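Local structure of CurD (Moorea producens 3L, 5KP7) at residues Tyr78-Ala83 with Thr117-Tyr122; Gln146-Leu151 with Ala162-Thr167; Pro85-Leu90 with Gln96-Val101. The protein belongs to the thiolase-like HMG-CoA synthase family and probably catalyses an HMG-CoA synthase-type condensation. The protein carries 3 engineered substitutions. All coordinates share one frame; numbering follows the deposited sequence.

Contact 1. Residues Tyr78-Ala83 with Thr117-Tyr122; sequences YAVNAA and TYIQEY
Ala79 and Val80 meet Ile119 and Tyr122 where two helices pack side by side at an angle. The axes of the two segments come within 9.8 Å, with a signed crossing angle of -45°. The backbones are closest at Val80 and Ile119, whose CA atoms lie 6.0 Å apart.

Ile119 touches both Ala79 and Val80. Its CG1 lies beside the backbone N and anti to the carbonyl carbon (chi1 -69°), and the chain then extends to CD1. This brings CD1 to within 3.6 Å of Ala79 CB. The alanine is short and points at the facing helix, so the isoleucine end can settle against it.

Val80 meets the base of the same side chain, at CG1 and CA, and shares the contact about equally with Ile119. The two side chains lie alongside each other, pointing opposite ways. With CG1 of Val80 anti to the backbone N (chi1 170°), the other methyl, CG2, does the touching. It lies 4.1 Å from Ile119 CG1 and equally near Ile119 CA. One turn on, the same methyl reaches Tyr122 CB at 4.3 Å.

Tyr122 enters by its CB. The ring turns off from helix 75-89, with Tyr118 O in the ring plane at the edge. The phenol is held by Tyr440: Tyr122 OH bonds to Tyr440 N, and the two rings pack edge-to-face. Trp442, on the same strand 437-442, touches Val80, so this strand borders the contact.

The interface is wholly apolar and largely buried. Ile165 of strand 161-168 lies against both Ala79 and Ile119. Two neighbouring helices laid on one face of a central sheet, as here, are characteristic of the layered alpha/beta thiolase fold.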
loop_
_atom_site.group_PDB
_atom_site.type_symbol
_atom_site.label_atom_id
_atom_site.label_comp_id
_atom_site.label_asym_id
_atom_site.label_seq_id
_atom_site.Cartn_x
_atom_site.Cartn_y
_atom_site.Cartn_z
ATOM N N TYR A 78 -2.681 -14.734 -7.245
ATOM C CA TYR A 78 -2.382 -13.340 -7.524
ATOM C C TYR A 78 -0.880 -13.188 -7.832
ATOM O O TYR A 78 -0.505 -12.500 -8.796
ATOM C CB TYR A 78 -2.790 -12.459 -6.332
ATOM C CG TYR A 78 -4.125 -11.792 -6.476
ATOM C CD1 TYR A 78 -5.308 -12.529 -6.496
ATOM C CD2 TYR A 78 -4.228 -10.403 -6.592
ATOM C CE1 TYR A 78 -6.544 -11.890 -6.631
ATOM C CE2 TYR A 78 -5.449 -9.781 -6.725
ATOM C CZ TYR A 78 -6.600 -10.505 -6.711
ATOM O OH TYR A 78 -7.801 -9.819 -6.873
ATOM N N ALA A 79 -0.042 -13.785 -6.988
ATOM C CA ALA A 79 1.403 -13.713 -7.147
ATOM C C ALA A 79 1.897 -14.284 -8.461
ATOM O O ALA A 79 2.746 -13.682 -9.140
ATOM C CB ALA A 79 2.107 -14.406 -5.991
ATOM N N VAL A 80 1.396 -15.473 -8.825
ATOM C CA VAL A 80 1.783 -16.099 -10.071
ATOM C C VAL A 80 1.357 -15.239 -11.272
ATOM O O VAL A 80 2.119 -15.071 -12.218
ATOM C CB VAL A 80 1.258 -17.552 -10.156
ATOM C CG1 VAL A 80 1.464 -18.126 -11.564
ATOM C CG2 VAL A 80 1.922 -18.425 -9.087
ATOM N N ASN A 81 0.137 -14.698 -11.245
ATOM C CA ASN A 81 -0.311 -13.826 -12.311
ATOM C C ASN A 81 0.520 -12.544 -12.433
ATOM O O ASN A 81 0.746 -12.056 -13.563
ATOM C CB ASN A 81 -1.803 -13.550 -12.164
ATOM C CG ASN A 81 -2.642 -14.778 -12.473
ATOM O OD1 ASN A 81 -2.342 -15.525 -13.392
ATOM N ND2 ASN A 81 -3.717 -14.967 -11.737
ATOM N N ALA A 82 1.005 -12.018 -11.295
ATOM C CA ALA A 82 1.884 -10.853 -11.326
ATOM C C ALA A 82 3.258 -11.198 -11.917
ATOM O O ALA A 82 3.823 -10.411 -12.698
ATOM C CB ALA A 82 2.025 -10.274 -9.939
ATOM N N ALA A 83 3.801 -12.369 -11.592
ATOM C CA ALA A 83 5.140 -12.744 -12.019
ATOM C C ALA A 83 5.241 -13.381 -13.415
ATOM O O ALA A 83 6.307 -13.369 -14.009
ATOM C CB ALA A 83 5.762 -13.677 -10.991
ATOM N N THR A 117 6.866 -21.697 -2.303
ATOM C CA THR A 117 6.924 -23.076 -2.831
ATOM C C THR A 117 5.927 -23.313 -3.980
ATOM O O THR A 117 6.301 -23.796 -5.049
ATOM C CB THR A 117 6.690 -24.108 -1.708
ATOM O OG1 THR A 117 5.426 -23.883 -1.060
ATOM C CG2 THR A 117 7.770 -23.976 -0.642
ATOM N N TYR A 118 4.685 -22.894 -3.803
ATOM C CA TYR A 118 3.679 -22.952 -4.878
ATOM C C TYR A 118 4.052 -22.077 -6.044
ATOM O O TYR A 118 3.904 -22.460 -7.191
ATOM C CB TYR A 118 2.316 -22.513 -4.357
ATOM C CG TYR A 118 1.630 -23.489 -3.438
ATOM C CD1 TYR A 118 1.118 -24.685 -3.931
ATOM C CD2 TYR A 118 1.350 -23.172 -2.132
ATOM C CE1 TYR A 118 0.435 -25.569 -3.107
ATOM C CE2 TYR A 118 0.663 -24.050 -1.294
ATOM C CZ TYR A 118 0.210 -25.259 -1.807
ATOM O OH TYR A 118 -0.487 -26.127 -0.981
ATOM N N ILE A 119 4.570 -20.888 -5.755
ATOM C CA ILE A 119 4.958 -19.945 -6.795
ATOM C C ILE A 119 6.072 -20.533 -7.667
ATOM O O ILE A 119 6.004 -20.525 -8.902
ATOM C CB ILE A 119 5.312 -18.575 -6.193
ATOM C CG1 ILE A 119 4.053 -17.902 -5.632
ATOM C CG2 ILE A 119 5.972 -17.675 -7.217
ATOM C CD1 ILE A 119 4.324 -16.853 -4.568
ATOM N N GLN A 120 7.088 -21.100 -7.031
ATOM C CA GLN A 120 8.155 -21.778 -7.755
ATOM C C GLN A 120 7.621 -22.893 -8.665
ATOM O O GLN A 120 8.052 -23.022 -9.824
ATOM C CB GLN A 120 9.165 -22.329 -6.757
ATOM C CG GLN A 120 10.317 -23.148 -7.351
ATOM C CD GLN A 120 10.638 -24.380 -6.523
ATOM O OE1 GLN A 120 9.755 -24.979 -5.899
ATOM N NE2 GLN A 120 11.905 -24.738 -6.475
ATOM N N GLU A 121 6.728 -23.705 -8.127
ATOM C CA GLU A 121 6.130 -24.828 -8.867
ATOM C C GLU A 121 5.433 -24.364 -10.142
ATOM O O GLU A 121 5.691 -24.869 -11.252
ATOM C CB GLU A 121 5.135 -25.565 -7.969
ATOM C CG GLU A 121 4.372 -26.715 -8.609
ATOM C CD GLU A 121 5.244 -27.873 -9.020
ATOM O OE1 GLU A 121 6.328 -28.086 -8.433
ATOM O OE2 GLU A 121 4.834 -28.627 -9.937
ATOM N N TYR A 122 4.542 -23.406 -9.989
ATOM C CA TYR A 122 3.717 -22.989 -11.118
ATOM C C TYR A 122 4.436 -22.083 -12.100
ATOM O O TYR A 122 4.049 -22.013 -13.256
ATOM C CB TYR A 122 2.395 -22.398 -10.615
ATOM C CG TYR A 122 1.469 -23.494 -10.165
ATOM C CD1 TYR A 122 1.497 -23.957 -8.852
ATOM C CD2 TYR A 122 0.539 -24.045 -11.036
ATOM C CE1 TYR A 122 0.667 -24.995 -8.417
ATOM C CE2 TYR A 122 -0.310 -25.067 -10.607
ATOM C CZ TYR A 122 -0.253 -25.537 -9.302
ATOM O OH TYR A 122 -1.116 -26.546 -8.871
#

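Contact 2. Residues Gln146-Leu151 with Ala162-Thr167; sequences QMAINL and ALVIAT
Ala148 and Leu151 of the helix pack on Ala162 and Val164 of the strand. The helix runs almost exactly against the strand direction, at 175°. The axes of the two segments approach to 8.8 Å, a short separation that the small residues permit.

Along the helix, Met147 packs on Ile102 of the neighbouring strand 98-104. Ala148 is the first residue to make contact, and its CB is directed toward the strand. Its single methyl serves two partners, with CB 3.6 Å from Ala162 CB and 3.6 Å from Val164 CG2. Here two alanines face each other methyl to methyl, which lets their CA atoms come to 5.7 Å.

Val164 has CG1 anti to the backbone N (chi1 177°). CG2 therefore sits beside the N, and it is the methyl that meets Ala148.

Ile149 turns its back on the strand and packs on Val28. Leu151 lies one turn beyond Ala148 and again faces the strand. Its CG is anti to the backbone N (chi1 172°), and the chain stays extended out to CD2. That methyl reaches Ala162 CB at 4.3 Å, so Ala162 has helix residues from two successive turns against it. These contacts are all apolar.

Strand 161-168 is bonded on both edges, to strand 98-104 through Leu163 and Ile165 and to strand 195-202 through Ala162 and Val164. Helix 140-154 lies on the face bearing Ala162 and Val164, where Ala148 also touches Val201. Ile165 points to the other face, against Ala79 and Ala83 of helix 75-89. The helix is the connection of a beta-alpha-beta crossover from strand 130-134 to strand 161-168, with strand 98-104 between them in the sheet.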
loop_
_atom_site.group_PDB
_atom_site.type_symbol
_atom_site.label_atom_id
_atom_site.label_comp_id
_atom_site.label_asym_id
_atom_site.label_seq_id
_atom_site.Cartn_x
_atom_site.Cartn_y
_atom_site.Cartn_z
ATOM N N GLN A 146 14.833 -5.143 -0.210
ATOM C CA GLN A 146 16.142 -4.874 0.390
ATOM C C GLN A 146 16.963 -6.135 0.561
ATOM O O GLN A 146 18.167 -6.101 0.351
ATOM C CB GLN A 146 15.994 -4.105 1.706
ATOM C CG GLN A 146 15.428 -2.692 1.497
ATOM C CD GLN A 146 16.309 -1.808 0.628
ATOM O OE1 GLN A 146 17.534 -1.934 0.629
ATOM N NE2 GLN A 146 15.699 -0.927 -0.128
ATOM N N MET A 147 16.330 -7.245 0.924
ATOM C CA MET A 147 17.073 -8.539 1.053
ATOM C C MET A 147 17.604 -8.991 -0.315
ATOM O O MET A 147 18.738 -9.461 -0.428
ATOM C CB MET A 147 16.165 -9.621 1.677
ATOM C CG MET A 147 15.780 -9.378 3.140
ATOM S SD MET A 147 17.053 -8.858 4.295
ATOM C CE MET A 147 16.799 -7.087 4.331
ATOM N N ALA A 148 16.791 -8.794 -1.355
ATOM C CA ALA A 148 17.182 -9.153 -2.732
ATOM C C ALA A 148 18.347 -8.281 -3.217
ATOM O O ALA A 148 19.300 -8.785 -3.814
ATOM C CB ALA A 148 15.981 -9.079 -3.671
ATOM N N ILE A 149 18.250 -6.980 -2.960
ATOM C CA ILE A 149 19.339 -6.043 -3.278
ATOM C C ILE A 149 20.642 -6.539 -2.624
ATOM O O ILE A 149 21.714 -6.587 -3.243
ATOM C CB ILE A 149 18.981 -4.619 -2.797
ATOM C CG1 ILE A 149 17.913 -4.025 -3.719
ATOM C CG2 ILE A 149 20.235 -3.716 -2.750
ATOM C CD1 ILE A 149 17.142 -2.855 -3.130
ATOM N N ASN A 150 20.544 -6.897 -1.349
ATOM C CA ASN A 150 21.744 -7.341 -0.639
ATOM C C ASN A 150 22.287 -8.673 -1.104
ATOM O O ASN A 150 23.496 -8.897 -0.996
ATOM C CB ASN A 150 21.552 -7.313 0.870
ATOM C CG ASN A 150 21.383 -5.902 1.400
ATOM O OD1 ASN A 150 21.583 -4.903 0.668
ATOM N ND2 ASN A 150 20.949 -5.806 2.661
ATOM N N LEU A 151 21.444 -9.555 -1.622
ATOM C CA LEU A 151 21.968 -10.766 -2.290
ATOM C C LEU A 151 22.901 -10.368 -3.452
ATOM O O LEU A 151 24.039 -10.843 -3.548
ATOM C CB LEU A 151 20.836 -11.674 -2.786
ATOM C CG LEU A 151 21.290 -12.850 -3.667
ATOM C CD1 LEU A 151 22.124 -13.845 -2.859
ATOM C CD2 LEU A 151 20.072 -13.538 -4.291
ATOM N N ALA A 162 16.978 -12.494 -8.042
ATOM C CA ALA A 162 15.970 -12.775 -7.027
ATOM C C ALA A 162 14.625 -12.358 -7.547
ATOM O O ALA A 162 14.513 -11.349 -8.248
ATOM C CB ALA A 162 16.285 -12.052 -5.701
ATOM N N LEU A 163 13.587 -13.093 -7.173
ATOM C CA LEU A 163 12.228 -12.719 -7.511
ATOM C C LEU A 163 11.496 -12.387 -6.215
ATOM O O LEU A 163 11.388 -13.242 -5.335
ATOM C CB LEU A 163 11.523 -13.868 -8.238
ATOM C CG LEU A 163 10.088 -13.679 -8.699
ATOM C CD1 LEU A 163 9.997 -12.599 -9.753
ATOM C CD2 LEU A 163 9.517 -15.006 -9.210
ATOM N N VAL A 164 11.029 -11.151 -6.109
ATOM C CA VAL A 164 10.333 -10.676 -4.912
ATOM C C VAL A 164 8.904 -10.378 -5.320
ATOM O O VAL A 164 8.681 -9.576 -6.241
ATOM C CB VAL A 164 10.990 -9.399 -4.346
ATOM C CG1 VAL A 164 10.192 -8.885 -3.152
ATOM C CG2 VAL A 164 12.450 -9.651 -3.962
ATOM N N ILE A 165 7.935 -11.031 -4.675
ATOM C CA ILE A 165 6.535 -10.802 -5.021
ATOM C C ILE A 165 5.786 -10.414 -3.779
ATOM O O ILE A 165 5.713 -11.177 -2.806
ATOM C CB ILE A 165 5.831 -12.017 -5.669
ATOM C CG1 ILE A 165 6.672 -12.603 -6.805
ATOM C CG2 ILE A 165 4.443 -11.619 -6.167
ATOM C CD1 ILE A 165 6.140 -13.927 -7.319
ATOM N N ALA A 166 5.236 -9.204 -3.802
ATOM C CA ALA A 166 4.361 -8.714 -2.750
ATOM C C ALA A 166 2.928 -9.014 -3.198
ATOM O O ALA A 166 2.516 -8.626 -4.296
ATOM C CB ALA A 166 4.550 -7.219 -2.498
ATOM N N THR A 167 2.212 -9.776 -2.389
ATOM C CA THR A 167 0.859 -10.235 -2.722
ATOM C C THR A 167 -0.038 -10.188 -1.513
ATOM O O THR A 167 0.356 -10.641 -0.432
ATOM C CB THR A 167 0.877 -11.665 -3.340
ATOM O OG1 THR A 167 -0.444 -12.036 -3.667
ATOM C CG2 THR A 167 1.502 -12.680 -2.397
#

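Contact 3. Residues Pro85-Leu90 with Gln96-Val101; sequences PIIDRL and QRIEMV
Ile87 and Ile98 stand with their CA atoms 9.8 Å apart, and Leu90 and Gln96 with theirs 9.2 Å apart, so only side-chain ends bridge the gap between the two segments. The helix is kinked at Pro85 and Ile86, and Leu90 N bonds to Ile87 O (3.1 Å).

One methyl, Ile98 CD1, makes both contacts. Ile98 points toward the helix, and its side chain is extended (chi2 166°), which carries CD1 far out from the strand. It meets Ile87 CD1 at 3.6 Å and Leu90 CD1 at 3.9 Å. Ile87 is bent at its end (chi2 -50°), which swings its CD1 nearer the strand; the two isoleucines cross obliquely. Leu90 lies at about a right angle to Ile98.

Leu200 of strand 195-202 touches both Leu90 and Ile98, and Leu163 of strand 161-168 touches Ile98. Leu125 of a loop lies at the side, against Ile87. Helix 75-89 thus packs on strands 98-104 and 195-202, consistent with the alpha/beta layering of the thiolase fold.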
loop_
_atom_site.group_PDB
_atom_site.type_symbol
_atom_site.label_atom_id
_atom_site.label_comp_id
_atom_site.label_asym_id
_atom_site.label_seq_id
_atom_site.Cartn_x
_atom_site.Cartn_y
_atom_site.Cartn_z
ATOM N N PRO A 85 4.382 -12.701 -16.534
ATOM C CA PRO A 85 4.958 -11.968 -17.662
ATOM C C PRO A 85 6.465 -11.804 -17.575
ATOM O O PRO A 85 7.140 -11.821 -18.624
ATOM C CB PRO A 85 4.242 -10.610 -17.611
ATOM C CG PRO A 85 2.998 -10.878 -16.864
ATOM C CD PRO A 85 3.365 -11.890 -15.841
ATOM N N ILE A 86 6.993 -11.690 -16.361
ATOM C CA ILE A 86 8.438 -11.619 -16.151
ATOM C C ILE A 86 9.125 -12.890 -16.612
ATOM O O ILE A 86 10.077 -12.842 -17.405
ATOM C CB ILE A 86 8.801 -11.330 -14.689
ATOM C CG1 ILE A 86 8.311 -9.932 -14.308
ATOM C CG2 ILE A 86 10.305 -11.485 -14.478
ATOM C CD1 ILE A 86 8.527 -9.544 -12.867
ATOM N N ILE A 87 8.615 -14.023 -16.152
ATOM C CA ILE A 87 9.226 -15.295 -16.434
ATOM C C ILE A 87 9.073 -15.640 -17.917
ATOM O O ILE A 87 10.011 -16.189 -18.519
ATOM C CB ILE A 87 8.636 -16.425 -15.544
ATOM C CG1 ILE A 87 8.768 -16.072 -14.044
ATOM C CG2 ILE A 87 9.316 -17.741 -15.856
ATOM C CD1 ILE A 87 10.139 -15.633 -13.601
ATOM N N ASP A 88 7.923 -15.327 -18.497
ATOM C CA ASP A 88 7.704 -15.621 -19.927
ATOM C C ASP A 88 8.735 -14.977 -20.839
ATOM O O ASP A 88 9.016 -15.537 -21.907
ATOM C CB ASP A 88 6.351 -15.126 -20.396
ATOM C CG ASP A 88 5.183 -15.978 -19.906
ATOM O OD1 ASP A 88 5.335 -17.120 -19.427
ATOM O OD2 ASP A 88 4.059 -15.482 -20.072
ATOM N N ARG A 89 9.214 -13.786 -20.473
ATOM C CA ARG A 89 10.210 -13.039 -21.275
ATOM C C ARG A 89 11.629 -13.580 -21.138
ATOM O O ARG A 89 12.433 -13.455 -22.065
ATOM C CB ARG A 89 10.179 -11.547 -20.911
ATOM C CG ARG A 89 9.002 -10.829 -21.543
ATOM C CD ARG A 89 8.565 -9.544 -20.837
ATOM N NE ARG A 89 9.653 -8.608 -20.467
ATOM C CZ ARG A 89 9.997 -8.229 -19.217
ATOM N NH1 ARG A 89 9.396 -8.712 -18.152
ATOM N NH2 ARG A 89 10.997 -7.340 -19.027
ATOM N N LEU A 90 11.945 -14.238 -20.024
ATOM C CA LEU A 90 13.315 -14.689 -19.801
ATOM C C LEU A 90 13.758 -15.838 -20.705
ATOM O O LEU A 90 13.008 -16.772 -20.998
ATOM C CB LEU A 90 13.508 -15.116 -18.348
ATOM C CG LEU A 90 13.254 -14.028 -17.314
ATOM C CD1 LEU A 90 13.369 -14.600 -15.905
ATOM C CD2 LEU A 90 14.182 -12.836 -17.466
ATOM N N GLN A 96 16.741 -19.809 -15.063
ATOM C CA GLN A 96 17.532 -20.628 -14.156
ATOM C C GLN A 96 18.420 -19.842 -13.203
ATOM O O GLN A 96 18.770 -20.366 -12.162
ATOM C CB GLN A 96 18.379 -21.646 -14.941
ATOM C CG GLN A 96 17.527 -22.672 -15.660
ATOM C CD GLN A 96 16.721 -23.491 -14.693
ATOM O OE1 GLN A 96 17.269 -24.085 -13.779
ATOM N NE2 GLN A 96 15.414 -23.492 -14.858
ATOM N N ARG A 97 18.750 -18.594 -13.526
ATOM C CA ARG A 97 19.504 -17.744 -12.629
ATOM C C ARG A 97 18.702 -17.229 -11.414
ATOM O O ARG A 97 19.314 -16.713 -10.499
ATOM C CB ARG A 97 20.143 -16.562 -13.368
ATOM C CG ARG A 97 21.321 -16.972 -14.259
ATOM C CD ARG A 97 21.829 -15.818 -15.098
ATOM N NE ARG A 97 23.004 -16.232 -15.881
ATOM C CZ ARG A 97 23.058 -16.426 -17.205
ATOM N NH1 ARG A 97 22.011 -16.216 -18.005
ATOM N NH2 ARG A 97 24.206 -16.824 -17.755
ATOM N N ILE A 98 17.384 -17.372 -11.412
ATOM C CA ILE A 98 16.588 -16.976 -10.237
ATOM C C ILE A 98 16.867 -18.012 -9.127
ATOM O O ILE A 98 16.485 -19.176 -9.251
ATOM C CB ILE A 98 15.088 -16.869 -10.536
ATOM C CG1 ILE A 98 14.841 -15.782 -11.594
ATOM C CG2 ILE A 98 14.328 -16.590 -9.243
ATOM C CD1 ILE A 98 13.448 -15.804 -12.214
ATOM N N GLU A 99 17.574 -17.588 -8.084
ATOM C CA GLU A 99 17.938 -18.475 -6.986
ATOM C C GLU A 99 17.379 -18.047 -5.623
ATOM O O GLU A 99 17.774 -18.596 -4.608
ATOM C CB GLU A 99 19.457 -18.612 -6.905
ATOM C CG GLU A 99 20.025 -19.232 -8.190
ATOM C CD GLU A 99 21.371 -19.885 -8.030
ATOM O OE1 GLU A 99 22.025 -19.731 -6.972
ATOM O OE2 GLU A 99 21.799 -20.550 -9.021
ATOM N N MET A 100 16.475 -17.075 -5.608
ATOM C CA MET A 100 15.753 -16.722 -4.397
ATOM C C MET A 100 14.374 -16.236 -4.788
ATOM O O MET A 100 14.259 -15.413 -5.720
ATOM C CB MET A 100 16.499 -15.648 -3.602
ATOM C CG MET A 100 15.822 -15.323 -2.277
ATOM S SD MET A 100 16.824 -14.356 -1.120
ATOM C CE MET A 100 16.981 -12.838 -1.923
ATOM N N VAL A 101 13.352 -16.754 -4.105
ATOM C CA VAL A 101 11.972 -16.293 -4.253
ATOM C C VAL A 101 11.499 -15.869 -2.859
ATOM O O VAL A 101 11.472 -16.693 -1.940
ATOM C CB VAL A 101 11.059 -17.400 -4.801
ATOM C CG1 VAL A 101 9.619 -16.943 -4.810
ATOM C CG2 VAL A 101 11.467 -17.815 -6.202
#

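In the fold
Contacts 1 and 3 share helix 75-89 and have centres about 11 Å apart; contact 3 is nested inside the loop that contact 1 closes. Contact 2 lies about 14 Å from contact 1 and 12 Å from contact 3, centre to centre. Ile165 of its strand touches contact 1, with CG2 3.6 Å from Ala79 CB. Contacts 2 and 3 use neighbouring strands, probably joined by a hydrogen bond from Leu163 N to Met100 O (2.8 Å). Met100 CE also packs on Ala148 CA at 3.8 Å. Ile165 faces helices 75-89 and 115-123, and Ala162 and Val164 face helix 140-154, so strand 161-168 lies between them. All three lie away from the 4'-phosphopantetheine pocket.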